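Local coordinates for 4-methyl-5(B-hydroxyethyl)-thiazole monophosphate biosynthesis enzyme (Vibrio cholerae O1 biovar El Tor, PDB 3OT1), which is of unknown function but belongs to the DJ-1/PfpI superfamily and may take part in making the thiazole phosphate of thiamine, at residues 11-25 and 73-87. Sequence-based numbering, arbitrary orientation.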
ATOM      1  N   ARG A  11      -3.978 -15.013 -13.881  1.00 14.83           N
ATOM      2  CA  ARG A  11      -5.087 -14.884 -12.947  1.00 12.87           C
ATOM      3  C   ARG A  11      -4.583 -15.125 -11.531  1.00 10.42           C
ATOM      4  O   ARG A  11      -3.944 -16.151 -11.255  1.00 11.06           O
ATOM      5  CB  ARG A  11      -6.147 -15.919 -13.295  1.00 13.21           C
ATOM      6  CG  ARG A  11      -6.653 -15.859 -14.748  1.00 15.15           C
ATOM      7  CD  ARG A  11      -7.176 -17.207 -15.210  1.00 17.17           C
ATOM      8  NE  ARG A  11      -6.137 -18.248 -15.155  1.00 18.38           N
ATOM      9  CZ  ARG A  11      -6.376 -19.550 -15.292  1.00 19.34           C
ATOM     10  NH1 ARG A  11      -7.614 -19.960 -15.499  1.00 19.99           N
ATOM     11  NH2 ARG A  11      -5.386 -20.436 -15.214  1.00 20.56           N
ATOM     12  N   ILE A  12      -4.840 -14.179 -10.622  1.00  7.81           N
ATOM     13  CA  ILE A  12      -4.331 -14.267  -9.250  1.00  7.22           C
ATOM     14  C   ILE A  12      -5.502 -14.222  -8.267  1.00  6.33           C
ATOM     15  O   ILE A  12      -6.381 -13.361  -8.361  1.00  7.23           O
ATOM     16  CB  ILE A  12      -3.410 -13.060  -8.914  1.00  7.37           C
ATOM     17  CG1 ILE A  12      -2.427 -12.749 -10.057  1.00  9.14           C
ATOM     18  CG2 ILE A  12      -2.702 -13.324  -7.582  1.00  8.21           C
ATOM     19  CD1 ILE A  12      -1.419 -13.853 -10.306  1.00 11.54           C
ATOM     20  N   LEU A  13      -5.461 -15.119  -7.290  1.00  5.83           N
ATOM     21  CA  LEU A  13      -6.430 -15.132  -6.205  1.00  5.72           C
ATOM     22  C   LEU A  13      -5.797 -14.516  -4.962  1.00  4.81           C
ATOM     23  O   LEU A  13      -4.722 -14.962  -4.546  1.00  5.57           O
ATOM     24  CB  LEU A  13      -6.883 -16.555  -5.897  1.00  6.32           C
ATOM     25  CG  LEU A  13      -7.883 -16.712  -4.753  1.00  6.65           C
ATOM     26  CD1 LEU A  13      -9.145 -15.911  -4.978  1.00  8.75           C
ATOM     27  CD2 LEU A  13      -8.222 -18.204  -4.562  1.00  8.67           C
ATOM     28  N   VAL A  14      -6.445 -13.487  -4.396  1.00  4.99           N
ATOM     29  CA  VAL A  14      -5.982 -12.805  -3.193  1.00  4.96           C
ATOM     30  C   VAL A  14      -7.071 -12.908  -2.124  1.00  4.94           C
ATOM     31  O   VAL A  14      -8.034 -12.129  -2.100  1.00  5.59           O
ATOM     32  CB  VAL A  14      -5.646 -11.325  -3.459  1.00  4.93           C
ATOM     33  CG1 VAL A  14      -5.119 -10.658  -2.187  1.00  6.13           C
ATOM     34  CG2 VAL A  14      -4.624 -11.205  -4.570  1.00  6.40           C
ATOM     35  N   PRO A  15      -6.949 -13.884  -1.214  1.00  4.93           N
ATOM     36  CA  PRO A  15      -7.893 -13.967  -0.106  1.00  5.21           C
ATOM     37  C   PRO A  15      -7.702 -12.800   0.857  1.00  4.77           C
ATOM     38  O   PRO A  15      -6.589 -12.322   1.051  1.00  5.06           O
ATOM     39  CB  PRO A  15      -7.498 -15.267   0.579  1.00  5.83           C
ATOM     40  CG  PRO A  15      -6.812 -16.036  -0.504  1.00  5.72           C
ATOM     41  CD  PRO A  15      -6.020 -15.016  -1.216  1.00  5.69           C
ATOM     42  N   VAL A  16      -8.814 -12.361   1.439  1.00  5.34           N
ATOM     43  CA  VAL A  16      -8.808 -11.331   2.466  1.00  5.08           C
ATOM     44  C   VAL A  16      -9.712 -11.759   3.603  1.00  4.99           C
ATOM     45  O   VAL A  16     -10.693 -12.479   3.400  1.00  6.40           O
ATOM     46  CB  VAL A  16      -9.275  -9.970   1.892  1.00  5.90           C
ATOM     47  CG1 VAL A  16      -8.262  -9.475   0.880  1.00  7.57           C
ATOM     48  CG2 VAL A  16     -10.677 -10.026   1.299  1.00  7.01           C
ATOM     49  N   ALA A  17      -9.386 -11.306   4.799  1.00  5.18           N
ATOM     50  CA  ALA A  17     -10.169 -11.623   5.994  1.00  5.65           C
ATOM     51  C   ALA A  17     -10.233 -10.410   6.890  1.00  5.67           C
ATOM     52  O   ALA A  17      -9.471  -9.460   6.764  1.00  5.54           O
ATOM     53  CB  ALA A  17      -9.514 -12.791   6.777  1.00  6.13           C
ATOM     54  N   HIS A  18     -11.161 -10.449   7.837  1.00  6.42           N
ATOM     55  CA  HIS A  18     -11.160  -9.500   8.939  1.00  6.71           C
ATOM     56  C   HIS A  18      -9.783  -9.525   9.570  1.00  6.26           C
ATOM     57  O   HIS A  18      -9.297 -10.572   9.968  1.00  8.27           O
ATOM     58  CB  HIS A  18     -12.236  -9.901   9.924  1.00  7.93           C
ATOM     59  CG  HIS A  18     -12.411  -8.957  11.064  1.00  9.97           C
ATOM     60  ND1 HIS A  18     -13.064  -9.327  12.218  1.00 14.69           N
ATOM     61  CD2 HIS A  18     -12.012  -7.680  11.243  1.00 12.63           C
ATOM     62  CE1 HIS A  18     -13.070  -8.307  13.057  1.00 15.20           C
ATOM     63  NE2 HIS A  18     -12.425  -7.298  12.498  1.00 15.13           N
ATOM     64  N   GLY A  19      -9.131  -8.379   9.630  1.00  5.77           N
ATOM     65  CA  GLY A  19      -7.816  -8.299  10.197  1.00  5.28           C
ATOM     66  C   GLY A  19      -6.668  -8.423   9.232  1.00  4.65           C
ATOM     67  O   GLY A  19      -5.510  -8.330   9.656  1.00  5.37           O
ATOM     68  N   SER A  20      -6.942  -8.645   7.952  1.00  4.76           N
ATOM     69  CA  SER A  20      -5.880  -8.620   6.970  1.00  4.15           C
ATOM     70  C   SER A  20      -5.217  -7.249   6.927  1.00  4.13           C
ATOM     71  O   SER A  20      -5.865  -6.218   7.132  1.00  5.07           O
ATOM     72  CB  SER A  20      -6.390  -8.975   5.573  1.00  4.58           C
ATOM     73  OG  SER A  20      -6.793 -10.336   5.482  1.00  5.51           O
ATOM     74  N   GLU A  21      -3.923  -7.256   6.667  1.00  4.29           N
ATOM     75  CA  GLU A  21      -3.132  -6.026   6.563  1.00  3.95           C
ATOM     76  C   GLU A  21      -3.504  -5.362   5.235  1.00  4.09           C
ATOM     77  O   GLU A  21      -3.233  -5.905   4.150  1.00  4.05           O
ATOM     78  CB  GLU A  21      -1.650  -6.310   6.683  1.00  4.54           C
ATOM     79  CG  GLU A  21      -0.870  -5.247   7.456  1.00  4.62           C
ATOM     80  CD  GLU A  21      -0.953  -3.892   6.852  1.00  5.45           C
ATOM     81  OE1 GLU A  21      -0.870  -2.904   7.620  1.00  6.65           O
ATOM     82  OE2 GLU A  21      -1.104  -3.792   5.622  1.00  5.55           O
ATOM     83  N   GLU A  22      -4.196  -4.238   5.334  1.00  4.25           N
ATOM     84  CA  GLU A  22      -4.801  -3.636   4.157  1.00  3.96           C
ATOM     85  C   GLU A  22      -3.797  -3.036   3.198  1.00  4.12           C
ATOM     86  O   GLU A  22      -4.031  -3.080   1.992  1.00  4.21           O
ATOM     87  CB  GLU A  22      -5.861  -2.586   4.529  1.00  4.85           C
ATOM     88  CG  GLU A  22      -5.428  -1.554   5.560  1.00  5.00           C
ATOM     89  CD  GLU A  22      -5.780  -2.005   6.971  1.00  5.16           C
ATOM     90  OE1 GLU A  22      -5.063  -2.874   7.487  1.00  5.54           O
ATOM     91  OE2 GLU A  22      -6.768  -1.511   7.537  1.00  6.22           O
HETATM   92  N   MSE A  23      -2.700  -2.441   3.676  1.00  4.11           N
HETATM   93  CA  MSE A  23      -1.729  -1.898   2.718  0.50  4.90           C
HETATM   94  C   MSE A  23      -1.017  -3.043   2.010  1.00  4.42           C
HETATM   95  O   MSE A  23      -0.751  -2.947   0.816  1.00  5.24           O
HETATM   96  CB  MSE A  23      -0.766  -0.861   3.297  0.50  5.83           C
HETATM   97  CG  MSE A  23       0.475  -1.373   3.950  0.50  7.76           C
HETATM   98 SE   MSE A  23       1.535   0.113   4.608  0.50 11.86          SE
HETATM   99  CE  MSE A  23       3.192   0.048   3.560  0.50 12.80           C
ATOM    100  N   GLU A  24      -0.703  -4.121   2.720  1.00  4.44           N
ATOM    101  CA  GLU A  24      -0.135  -5.267   2.021  1.00  4.33           C
ATOM    102  C   GLU A  24      -1.077  -5.767   0.932  1.00  4.27           C
ATOM    103  O   GLU A  24      -0.681  -6.044  -0.190  1.00  4.57           O
ATOM    104  CB  GLU A  24       0.166  -6.393   3.009  1.00  5.24           C
ATOM    105  CG  GLU A  24       1.244  -6.049   4.016  1.00  5.63           C
ATOM    106  CD  GLU A  24       1.425  -7.070   5.120  1.00  5.97           C
ATOM    107  OE1 GLU A  24       0.868  -8.176   5.059  1.00  6.22           O
ATOM    108  OE2 GLU A  24       2.163  -6.715   6.097  1.00  6.87           O
ATOM    109  N   THR A  25      -2.337  -5.934   1.300  1.00  4.23           N
ATOM    110  CA  THR A  25      -3.342  -6.419   0.372  1.00  3.81           C
ATOM    111  C   THR A  25      -3.430  -5.540  -0.867  1.00  4.37           C
ATOM    112  O   THR A  25      -3.407  -6.040  -1.993  1.00  4.41           O
ATOM    113  CB  THR A  25      -4.731  -6.481   1.059  1.00  4.17           C
ATOM    114  OG1 THR A  25      -4.676  -7.364   2.189  1.00  4.47           O
ATOM    115  CG2 THR A  25      -5.790  -6.986   0.097  1.00  5.58           C
ATOM    116  N   ASP A  73      -3.791 -18.889 -11.690  1.00  8.87           N
ATOM    117  CA  ASP A  73      -2.407 -19.249 -11.884  1.00  8.92           C
ATOM    118  C   ASP A  73      -1.571 -19.138 -10.624  1.00  8.17           C
ATOM    119  O   ASP A  73      -0.512 -19.731 -10.563  1.00  9.55           O
ATOM    120  CB  ASP A  73      -1.821 -18.382 -12.979  1.00 10.79           C
ATOM    121  CG  ASP A  73      -2.576 -18.569 -14.284  1.00 12.20           C
ATOM    122  OD1 ASP A  73      -2.632 -19.709 -14.782  1.00 16.19           O
ATOM    123  OD2 ASP A  73      -3.186 -17.604 -14.756  1.00 15.34           O
ATOM    124  N   ALA A  74      -2.023 -18.354  -9.637  1.00  7.10           N
ATOM    125  CA  ALA A  74      -1.252 -18.163  -8.423  1.00  6.64           C
ATOM    126  C   ALA A  74      -2.149 -17.672  -7.313  1.00  6.10           C
ATOM    127  O   ALA A  74      -3.212 -17.100  -7.546  1.00  6.43           O
ATOM    128  CB  ALA A  74      -0.098 -17.189  -8.655  1.00  7.81           C
ATOM    129  N   LEU A  75      -1.677 -17.928  -6.094  1.00  5.33           N
ATOM    130  CA  LEU A  75      -2.358 -17.575  -4.856  1.00  5.14           C
ATOM    131  C   LEU A  75      -1.447 -16.619  -4.093  1.00  5.17           C
ATOM    132  O   LEU A  75      -0.287 -16.939  -3.881  1.00  6.29           O
ATOM    133  CB  LEU A  75      -2.597 -18.854  -4.036  1.00  5.67           C
ATOM    134  CG  LEU A  75      -3.282 -18.692  -2.687  1.00  5.81           C
ATOM    135  CD1 LEU A  75      -4.717 -18.169  -2.810  1.00  8.40           C
ATOM    136  CD2 LEU A  75      -3.236 -19.995  -1.912  1.00  7.33           C
ATOM    137  N   ALA A  76      -1.970 -15.459  -3.675  1.00  5.46           N
ATOM    138  CA  ALA A  76      -1.199 -14.481  -2.918  1.00  5.20           C
ATOM    139  C   ALA A  76      -1.914 -14.160  -1.611  1.00  5.26           C
ATOM    140  O   ALA A  76      -3.072 -13.707  -1.624  1.00  5.73           O
ATOM    141  CB  ALA A  76      -0.998 -13.217  -3.714  1.00  6.41           C
ATOM    142  N   LEU A  77      -1.232 -14.426  -0.503  1.00  4.88           N
ATOM    143  CA  LEU A  77      -1.814 -14.314   0.820  1.00  4.43           C
ATOM    144  C   LEU A  77      -1.233 -13.113   1.557  1.00  4.59           C
ATOM    145  O   LEU A  77      -0.054 -13.093   1.911  1.00  5.87           O
ATOM    146  CB  LEU A  77      -1.520 -15.576   1.631  1.00  5.37           C
ATOM    147  CG  LEU A  77      -1.993 -16.906   1.021  1.00  5.59           C
ATOM    148  CD1 LEU A  77      -1.608 -18.044   1.971  1.00  8.89           C
ATOM    149  CD2 LEU A  77      -3.480 -16.912   0.796  1.00  8.41           C
ATOM    150  N   PRO A  78      -2.074 -12.089   1.815  1.00  4.63           N
ATOM    151  CA  PRO A  78      -1.648 -10.984   2.668  0.70  4.40           C
ATOM    152  C   PRO A  78      -1.376 -11.439   4.100  1.00  4.62           C
ATOM    153  O   PRO A  78      -1.821 -12.517   4.504  1.00  5.00           O
ATOM    154  CB  PRO A  78      -2.845 -10.023   2.615  0.70  5.38           C
ATOM    155  CG  PRO A  78      -3.591 -10.405   1.335  0.70  5.53           C
ATOM    156  CD  PRO A  78      -3.431 -11.894   1.265  0.70  4.16           C
ATOM    157  N   GLY A  79      -0.709 -10.582   4.848  1.00  4.74           N
ATOM    158  CA  GLY A  79      -0.477 -10.795   6.267  1.00  5.35           C
ATOM    159  C   GLY A  79      -1.441 -10.013   7.126  1.00  4.97           C
ATOM    160  O   GLY A  79      -2.626  -9.898   6.815  1.00  5.43           O
ATOM    161  N   GLY A  80      -0.926  -9.469   8.216  1.00  5.90           N
ATOM    162  CA  GLY A  80      -1.732  -8.984   9.334  1.00  6.43           C
ATOM    163  C   GLY A  80      -1.955 -10.117  10.304  1.00  6.54           C
ATOM    164  O   GLY A  80      -2.196 -11.240   9.878  1.00  7.76           O
ATOM    165  N   VAL A  81      -1.893  -9.830  11.603  1.00  6.63           N
ATOM    166  CA  VAL A  81      -1.968 -10.893  12.586  1.00  7.06           C
ATOM    167  C   VAL A  81      -3.362 -11.513  12.642  1.00  6.77           C
ATOM    168  O   VAL A  81      -3.532 -12.749  12.537  1.00  7.53           O
ATOM    169  CB  VAL A  81      -1.505 -10.396  13.950  1.00  7.92           C
ATOM    170  CG1 VAL A  81      -1.713 -11.475  15.005  1.00  9.53           C
ATOM    171  CG2 VAL A  81      -0.039  -9.980  13.896  1.00  9.20           C
ATOM    172  N   GLY A  82      -4.380 -10.669  12.784  1.00  6.84           N
ATOM    173  CA  GLY A  82      -5.746 -11.186  12.805  1.00  7.07           C
ATOM    174  C   GLY A  82      -6.140 -11.886  11.509  1.00  6.75           C
ATOM    175  O   GLY A  82      -6.837 -12.898  11.510  1.00  8.03           O
ATOM    176  N   GLY A  83      -5.726 -11.327  10.385  1.00  5.98           N
ATOM    177  CA  GLY A  83      -6.015 -11.909   9.085  1.00  6.26           C
ATOM    178  C   GLY A  83      -5.337 -13.259   8.907  1.00  6.14           C
ATOM    179  O   GLY A  83      -5.964 -14.209   8.440  1.00  5.96           O
ATOM    180  N   ALA A  84      -4.063 -13.350   9.274  1.00  5.96           N
ATOM    181  CA  ALA A  84      -3.350 -14.621   9.190  1.00  6.27           C
ATOM    182  C   ALA A  84      -4.017 -15.668  10.074  1.00  6.64           C
ATOM    183  O   ALA A  84      -4.136 -16.834   9.694  1.00  7.53           O
ATOM    184  CB  ALA A  84      -1.914 -14.455   9.571  1.00  7.35           C
ATOM    185  N   GLN A  85      -4.476 -15.274  11.263  1.00  6.89           N
ATOM    186  CA  GLN A  85      -5.163 -16.225  12.155  0.64  7.63           C
ATOM    187  C   GLN A  85      -6.476 -16.681  11.517  1.00  7.50           C
ATOM    188  O   GLN A  85      -6.853 -17.843  11.588  1.00  8.61           O
ATOM    189  CB  GLN A  85      -5.432 -15.610  13.536  0.65  8.62           C
ATOM    190  CG  GLN A  85      -4.195 -15.319  14.379  0.65  9.28           C
ATOM    191  CD  GLN A  85      -3.524 -16.555  14.952  0.65 12.53           C
ATOM    192  OE1 GLN A  85      -3.736 -17.661  14.477  0.65 15.34           O
ATOM    193  NE2 GLN A  85      -2.692 -16.363  15.968  0.65 14.41           N
ATOM    194  N   ALA A  86      -7.194 -15.751  10.894  1.00  7.01           N
ATOM    195  CA  ALA A  86      -8.427 -16.097  10.192  1.00  7.37           C
ATOM    196  C   ALA A  86      -8.154 -17.085   9.060  1.00  7.53           C
ATOM    197  O   ALA A  86      -8.924 -18.029   8.847  1.00  8.65           O
ATOM    198  CB  ALA A  86      -9.130 -14.858   9.654  1.00  8.37           C
ATOM    199  N   PHE A  87      -7.055 -16.898   8.336  1.00  6.80           N
ATOM    200  CA  PHE A  87      -6.652 -17.838   7.306  1.00  6.58           C
ATOM    201  C   PHE A  87      -6.377 -19.222   7.904  1.00  7.29           C
ATOM    202  O   PHE A  87      -6.792 -20.248   7.355  1.00  8.06           O
ATOM    203  CB  PHE A  87      -5.398 -17.341   6.578  1.00  6.52           C
ATOM    204  CG  PHE A  87      -5.589 -16.150   5.635  1.00  5.73           C
ATOM    205  CD1 PHE A  87      -6.821 -15.628   5.289  1.00  6.22           C
ATOM    206  CD2 PHE A  87      -4.460 -15.569   5.075  1.00  5.53           C
ATOM    207  CE1 PHE A  87      -6.908 -14.555   4.409  1.00  6.10           C
ATOM    208  CE2 PHE A  87      -4.557 -14.510   4.206  1.00  6.05           C
ATOM    209  CZ  PHE A  87      -5.779 -13.998   3.877  1.00  4.94           C
TER
HETATM  210  O   HOH W   1      -4.891  -7.926  12.414  1.00  9.06           O
HETATM  211  O   HOH W   2      -4.490 -11.741   6.032  1.00  7.06           O
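Strands 11-16 and 74-77 pair in parallel at the middle of the main sheet, and the loops and first helical turns after them meet beyond their C-terminal ends. Leu13 joins the strands twice: its N donates to Ala74 O (3.0 Å) and its O accepts from Ala76 N (2.9 Å). At the start of the pair Arg11 grips Asp73 side-on. In this salt bridge Arg11 NE bonds to Asp73 OD2 and Arg11 NH2 to Asp73 OD1 (2.9 Å). Both oxygens lie in the guanidinium plane, but the two nitrogens come from above the carboxylate plane. The bend at chi3 (-60°) turns the guanidinium back to Asp73. Arg11 N also bonds to OD2, on the anti lone pair, which fixes the carboxylate further. Pro15 has no N-H to offer Ala76 O, and Pro15 CD lies against that oxygen instead (3.3 Å); Pro15 CG packs on Leu77 CD2 (3.7 Å). The two strands belong to the Rossmann-like parallel sheet of the DJ-1/PfpI family. Past them, Glu21 N donates to Gly79 O (2.9 Å) from above the carbonyl plane. Glu24, extended beyond CG, brings OE1 to Gly79 N (2.9 Å). Gly83 N bonds weakly to Gly19 O, with no side chain on either residue to hold the backbones apart. Ala17 CB meets Ala86 CB (3.6 Å), while the Phe87 ring edge faces Pro15 O, a buried oxygen without a polar partner.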